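Local coordinates for protein hyaluronoglucosaminidase (Apis mellifera, PDB 1FCQ) that probably cleaves hyaluronan as a family 56 glycosidase built on a seven-stranded TIM barrel, and is a major allergen of bee venom, at residues T19-K24 and D305-K310; Y25-E30 and K312-R317. All blocks are in the same frame, centred on the assembly; numbering follows the deposited sequence.

Contact 1: residues T19-K24 and D305-K310; sequences TFMCHK and DDINTK
Ile-307 meets three residues of 19-24 at once, and its side-chain tip and its backbone carbonyl do different work. Its CG1 branch sits between the backbone N and the carbonyl carbon (chi1 40°) and then runs out extended, which carries CD1 to the backbone of Thr-19, 3.9 Å from Thr-19 N. The methyl CG2 of Thr-19 comes no closer to CD1 than 4.2 Å, so the tip of the isoleucine rests on main chain as much as on side chain. On the main chain, Ile-307 O faces the CB of Met-21 at 3.5 Å and the sulfur of Cys-22 a little farther off. This carbonyl oxygen is buried by the contact and has no hydrogen-bonding partner anywhere in the model.

Strands 12-16 and 297-301, the first and last of the TIM barrel, lie side by side in the sheet and so close it. Residues 19-24 follow the one and residues 305-310 the other, so the contact joins the two loops just beyond these strands. Cys-22 SG lies 4.1 Å from Ile-307 CB and forms a disulfide with Cys-313 on helix 310-328.

Met-21 reaches across by a bend late in its chain. Its CB points toward 305-310, chi2 is extended, and the turn at chi3 (64°) swings the terminal methyl onto Asn-308, with Met-21 CE 3.4 Å from Asn-308 CB. The two side chains lie alongside each other and point the same way, and the amide end of Asn-308 leads off to Lys-312, which takes OD1 as its partner. Lys-24 folds back to give a hydrogen bond from NZ to Met-21 O (2.6 Å, C=O...N angle 135°), and Thr-19 OG1 is hydrogen-bonded to Asp-44.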
loop_
_atom_site.group_PDB
_atom_site.type_symbol
_atom_site.label_atom_id
_atom_site.label_comp_id
_atom_site.label_asym_id
_atom_site.label_seq_id
_atom_site.Cartn_x
_atom_site.Cartn_y
_atom_site.Cartn_z
ATOM N N THR A 19 11.023 -6.044 12.652
ATOM C CA THR A 19 11.701 -6.380 13.899
ATOM C C THR A 19 12.857 -7.321 13.669
ATOM O O THR A 19 13.698 -7.475 14.562
ATOM C CB THR A 19 10.706 -6.917 14.940
ATOM O OG1 THR A 19 9.813 -7.858 14.335
ATOM C CG2 THR A 19 9.888 -5.752 15.502
ATOM N N PHE A 20 13.072 -7.879 12.464
ATOM C CA PHE A 20 14.267 -8.669 12.207
ATOM C C PHE A 20 15.525 -7.859 12.508
ATOM O O PHE A 20 16.541 -8.429 12.916
ATOM C CB PHE A 20 14.288 -9.175 10.754
ATOM C CG PHE A 20 14.585 -8.096 9.751
ATOM C CD1 PHE A 20 15.886 -7.850 9.343
ATOM C CD2 PHE A 20 13.568 -7.324 9.213
ATOM C CE1 PHE A 20 16.165 -6.847 8.435
ATOM C CE2 PHE A 20 13.842 -6.329 8.295
ATOM C CZ PHE A 20 15.146 -6.092 7.900
ATOM N N MET A 21 15.480 -6.539 12.365
ATOM C CA MET A 21 16.584 -5.632 12.622
ATOM C C MET A 21 16.967 -5.616 14.100
ATOM O O MET A 21 18.061 -5.132 14.427
ATOM C CB MET A 21 16.214 -4.194 12.207
ATOM C CG MET A 21 15.594 -4.140 10.810
ATOM S SD MET A 21 14.910 -2.509 10.433
ATOM C CE MET A 21 16.459 -1.589 10.478
ATOM N N CYS A 22 16.117 -6.102 14.979
ATOM C CA CYS A 22 16.392 -6.129 16.412
ATOM C C CYS A 22 16.952 -7.459 16.885
ATOM O O CYS A 22 17.354 -7.614 18.053
ATOM C CB CYS A 22 15.078 -5.880 17.167
ATOM S SG CYS A 22 14.276 -4.325 16.712
ATOM N N HIS A 23 16.938 -8.483 16.021
ATOM C CA HIS A 23 17.398 -9.798 16.406
ATOM C C HIS A 23 18.875 -9.791 16.785
ATOM O O HIS A 23 19.210 -10.526 17.719
ATOM C CB HIS A 23 17.120 -10.886 15.370
ATOM C CG HIS A 23 15.685 -11.019 14.957
ATOM N ND1 HIS A 23 15.330 -11.812 13.877
ATOM C CD2 HIS A 23 14.546 -10.447 15.408
ATOM C CE1 HIS A 23 14.013 -11.754 13.724
ATOM N NE2 HIS A 23 13.520 -10.925 14.631
ATOM N N LYS A 24 19.718 -8.976 16.177
ATOM C CA LYS A 24 21.129 -8.887 16.518
ATOM C C LYS A 24 21.335 -8.463 17.967
ATOM O O LYS A 24 22.399 -8.720 18.538
ATOM C CB LYS A 24 21.830 -7.896 15.575
ATOM C CG LYS A 24 21.393 -6.452 15.748
ATOM C CD LYS A 24 22.184 -5.487 14.879
ATOM C CE LYS A 24 21.711 -5.522 13.436
ATOM N NZ LYS A 24 20.389 -4.858 13.231
ATOM N N ASP A 305 13.639 2.694 9.726
ATOM C CA ASP A 305 14.266 3.797 10.430
ATOM C C ASP A 305 13.857 3.937 11.887
ATOM O O ASP A 305 14.576 4.598 12.645
ATOM C CB ASP A 305 13.922 5.117 9.722
ATOM C CG ASP A 305 14.298 5.143 8.258
ATOM O OD1 ASP A 305 15.277 4.464 7.874
ATOM O OD2 ASP A 305 13.613 5.854 7.487
ATOM N N ASP A 306 12.729 3.375 12.301
ATOM C CA ASP A 306 12.244 3.510 13.662
ATOM C C ASP A 306 12.714 2.421 14.609
ATOM O O ASP A 306 12.388 2.511 15.797
ATOM C CB ASP A 306 10.707 3.607 13.662
ATOM C CG ASP A 306 10.224 4.855 12.946
ATOM O OD1 ASP A 306 11.103 5.690 12.620
ATOM O OD2 ASP A 306 9.019 5.044 12.689
ATOM N N ILE A 307 13.423 1.407 14.137
ATOM C CA ILE A 307 13.890 0.307 14.966
ATOM C C ILE A 307 15.210 -0.264 14.447
ATOM O O ILE A 307 15.372 -1.464 14.243
ATOM C CB ILE A 307 12.875 -0.851 15.026
ATOM C CG1 ILE A 307 12.252 -1.077 13.641
ATOM C CG2 ILE A 307 11.800 -0.615 16.072
ATOM C CD1 ILE A 307 11.376 -2.322 13.636
ATOM N N ASN A 308 16.149 0.649 14.186
ATOM C CA ASN A 308 17.428 0.229 13.622
ATOM C C ASN A 308 18.583 0.395 14.598
ATOM O O ASN A 308 19.745 0.460 14.198
ATOM C CB ASN A 308 17.689 0.985 12.321
ATOM C CG ASN A 308 17.626 2.480 12.454
ATOM O OD1 ASN A 308 17.378 3.047 13.518
ATOM N ND2 ASN A 308 17.853 3.179 11.341
ATOM N N THR A 309 18.251 0.559 15.870
ATOM C CA THR A 309 19.225 0.645 16.941
ATOM C C THR A 309 18.644 -0.173 18.101
ATOM O O THR A 309 17.422 -0.310 18.186
ATOM C CB THR A 309 19.576 2.026 17.510
ATOM O OG1 THR A 309 18.468 2.568 18.241
ATOM C CG2 THR A 309 20.011 3.010 16.445
ATOM N N LYS A 310 19.528 -0.615 18.996
ATOM C CA LYS A 310 19.034 -1.387 20.139
ATOM C C LYS A 310 18.036 -0.579 20.945
ATOM O O LYS A 310 16.986 -1.072 21.357
ATOM C CB LYS A 310 20.186 -1.891 21.003
ATOM C CG LYS A 310 19.720 -2.813 22.121
ATOM C CD LYS A 310 20.876 -3.600 22.725
ATOM C CE LYS A 310 20.323 -4.561 23.774
ATOM N NZ LYS A 310 21.361 -5.506 24.260
#

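Contact 2: residues Y25-E30 and K312-R317; sequences YGLRFE and KCLQFR
The guanidinium of Arg-317 lies over one face of the Phe-29 ring, CZ 4.8 Å from the centroid and 12° off the ring normal, a cation-pi contact. The arginine chain is extended from CG to NE, so its CB and CG pass along the ring's CE2 and CZ before the charged end arrives. Phe-29 also meets Phe-316, the rings near parallel with little overlap. Leu-27 borders the guanidinium through CB, 3.5 Å from Arg-317 NH1, while its CD1 reaches Cys-313 CB at 3.5 Å and touches Leu-314 CD2. The sulfur of Cys-313 stands at the edge of the Tyr-25 ring, 4.0 Å from CD1.

Arg-317 NH2 makes a weak, long salt bridge to Glu-30 OE1 (3.5 Å); Glu-31 is its stronger partner. Arg-317 NH1 approaches Phe-29 N (3.3 Å) and Arg-28 N, but both pairs are donor-donor, not hydrogen bonds. Outward, one water accepts from NH1 (3.1 Å) and Arg-28 N and donates to Glu-30 OE1 (2.8 Å); Arg-28 NE weakly bridges OE2. Loop 25-30 thus packs on helix 310-328 through an apolar patch and one long arginine, whose charge is probably stabilised jointly by aromatic face, carboxylates and water.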
loop_
_atom_site.group_PDB
_atom_site.type_symbol
_atom_site.label_atom_id
_atom_site.label_comp_id
_atom_site.label_asym_id
_atom_site.label_seq_id
_atom_site.Cartn_x
_atom_site.Cartn_y
_atom_site.Cartn_z
ATOM N N TYR A 25 20.353 -7.820 18.582
ATOM C CA TYR A 25 20.404 -7.373 19.954
ATOM C C TYR A 25 19.725 -8.321 20.924
ATOM O O TYR A 25 19.554 -7.992 22.099
ATOM C CB TYR A 25 19.788 -5.980 20.094
ATOM C CG TYR A 25 20.235 -4.973 19.066
ATOM C CD1 TYR A 25 19.302 -4.413 18.197
ATOM C CD2 TYR A 25 21.558 -4.582 18.939
ATOM C CE1 TYR A 25 19.688 -3.500 17.233
ATOM C CE2 TYR A 25 21.954 -3.662 17.985
ATOM C CZ TYR A 25 21.009 -3.124 17.137
ATOM O OH TYR A 25 21.381 -2.205 16.183
ATOM N N GLY A 26 19.321 -9.492 20.451
ATOM C CA GLY A 26 18.673 -10.516 21.235
ATOM C C GLY A 26 17.190 -10.268 21.443
ATOM O O GLY A 26 16.603 -10.791 22.394
ATOM N N LEU A 27 16.592 -9.443 20.584
ATOM C CA LEU A 27 15.161 -9.160 20.714
ATOM C C LEU A 27 14.431 -9.786 19.525
ATOM O O LEU A 27 14.467 -9.214 18.438
ATOM C CB LEU A 27 14.915 -7.660 20.803
ATOM C CG LEU A 27 15.755 -6.917 21.852
ATOM C CD1 LEU A 27 15.781 -5.437 21.513
ATOM C CD2 LEU A 27 15.268 -7.201 23.257
ATOM N N ARG A 28 13.827 -10.933 19.786
ATOM C CA ARG A 28 13.178 -11.692 18.723
ATOM C C ARG A 28 11.693 -11.455 18.588
ATOM O O ARG A 28 11.053 -12.044 17.714
ATOM C CB ARG A 28 13.425 -13.195 18.953
ATOM C CG ARG A 28 14.880 -13.599 18.781
ATOM C CD ARG A 28 15.045 -15.083 18.527
ATOM N NE ARG A 28 14.769 -15.942 19.667
ATOM C CZ ARG A 28 14.675 -17.269 19.597
ATOM N NH1 ARG A 28 14.821 -17.899 18.438
ATOM N NH2 ARG A 28 14.432 -17.980 20.690
ATOM N N PHE A 29 11.083 -10.662 19.458
ATOM C CA PHE A 29 9.669 -10.339 19.398
ATOM C C PHE A 29 8.754 -11.540 19.324
ATOM O O PHE A 29 7.697 -11.501 18.681
ATOM C CB PHE A 29 9.444 -9.375 18.201
ATOM C CG PHE A 29 9.941 -7.990 18.558
ATOM C CD1 PHE A 29 11.284 -7.675 18.455
ATOM C CD2 PHE A 29 9.050 -7.025 19.014
ATOM C CE1 PHE A 29 11.751 -6.417 18.796
ATOM C CE2 PHE A 29 9.519 -5.765 19.350
ATOM C CZ PHE A 29 10.857 -5.451 19.227
ATOM N N GLU A 30 9.014 -12.586 20.119
ATOM C CA GLU A 30 8.147 -13.753 20.153
ATOM C C GLU A 30 6.754 -13.446 20.681
ATOM O O GLU A 30 5.790 -14.108 20.322
ATOM C CB GLU A 30 8.762 -14.885 20.985
ATOM C CG GLU A 30 10.190 -15.209 20.595
ATOM C CD GLU A 30 11.246 -14.558 21.459
ATOM O OE1 GLU A 30 11.030 -13.440 21.980
ATOM O OE2 GLU A 30 12.310 -15.210 21.609
ATOM N N LYS A 312 16.090 1.893 19.980
ATOM C CA LYS A 312 14.814 2.008 19.272
ATOM C C LYS A 312 14.035 0.699 19.365
ATOM O O LYS A 312 12.818 0.742 19.538
ATOM C CB LYS A 312 15.011 2.378 17.798
ATOM C CG LYS A 312 15.518 3.808 17.639
ATOM C CD LYS A 312 15.882 4.078 16.189
ATOM C CE LYS A 312 16.407 5.492 16.001
ATOM N NZ LYS A 312 16.666 5.773 14.562
ATOM N N CYS A 313 14.727 -0.430 19.252
ATOM C CA CYS A 313 14.107 -1.737 19.411
ATOM C C CYS A 313 13.468 -1.888 20.786
ATOM O O CYS A 313 12.337 -2.347 20.915
ATOM C CB CYS A 313 15.134 -2.852 19.200
ATOM S SG CYS A 313 15.617 -2.961 17.442
ATOM N N LEU A 314 14.217 -1.511 21.840
ATOM C CA LEU A 314 13.631 -1.611 23.175
ATOM C C LEU A 314 12.459 -0.670 23.406
ATOM O O LEU A 314 11.502 -1.075 24.073
ATOM C CB LEU A 314 14.702 -1.360 24.233
ATOM C CG LEU A 314 15.833 -2.384 24.298
ATOM C CD1 LEU A 314 17.011 -1.867 25.104
ATOM C CD2 LEU A 314 15.293 -3.690 24.876
ATOM N N GLN A 315 12.508 0.538 22.854
ATOM C CA GLN A 315 11.383 1.461 23.001
ATOM C C GLN A 315 10.151 0.933 22.254
ATOM O O GLN A 315 9.022 1.014 22.756
ATOM C CB GLN A 315 11.736 2.870 22.539
ATOM C CG GLN A 315 10.682 3.922 22.835
ATOM C CD GLN A 315 9.487 3.942 21.910
ATOM O OE1 GLN A 315 9.634 3.642 20.725
ATOM N NE2 GLN A 315 8.301 4.280 22.396
ATOM N N PHE A 316 10.378 0.379 21.062
ATOM C CA PHE A 316 9.244 -0.170 20.312
ATOM C C PHE A 316 8.650 -1.373 21.027
ATOM O O PHE A 316 7.424 -1.507 21.129
ATOM C CB PHE A 316 9.640 -0.514 18.857
ATOM C CG PHE A 316 8.441 -1.170 18.194
ATOM C CD1 PHE A 316 7.286 -0.434 17.989
ATOM C CD2 PHE A 316 8.477 -2.504 17.847
ATOM C CE1 PHE A 316 6.177 -1.028 17.397
ATOM C CE2 PHE A 316 7.371 -3.104 17.260
ATOM C CZ PHE A 316 6.223 -2.364 17.043
ATOM N N ARG A 317 9.504 -2.229 21.589
ATOM C CA ARG A 317 9.051 -3.390 22.339
ATOM C C ARG A 317 8.243 -2.942 23.556
ATOM O O ARG A 317 7.207 -3.491 23.874
ATOM C CB ARG A 317 10.232 -4.271 22.753
ATOM C CG ARG A 317 9.783 -5.633 23.272
ATOM C CD ARG A 317 10.940 -6.612 23.408
ATOM N NE ARG A 317 10.514 -7.994 23.554
ATOM C CZ ARG A 317 11.017 -9.104 23.042
ATOM N NH1 ARG A 317 12.054 -9.154 22.217
ATOM N NH2 ARG A 317 10.479 -10.289 23.322
HETATM O O HOH W 1 13.348 -11.944 22.486
#

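In the fold
Contacts 1 and 2 join the same two regions of the barrel, the loop after strand 12-16 and the chain that leads from strand 297-301 into helix 310-328, with centres 7 Å apart. The disulfide between Cys-22 and Cys-313 spans them, one cysteine in each. Contact 1 is the more buried; it lacks hydrogen bonds and salt bridges across its segments and buries one carbonyl oxygen without a partner. Contact 2, farther from the chain's centre and partly exposed, covers more surface and adds a cation-pi contact, a salt-bridge network and a water. Lys-312 ties the two together as well, its NZ lying 3.1 Å from Asp-305 O.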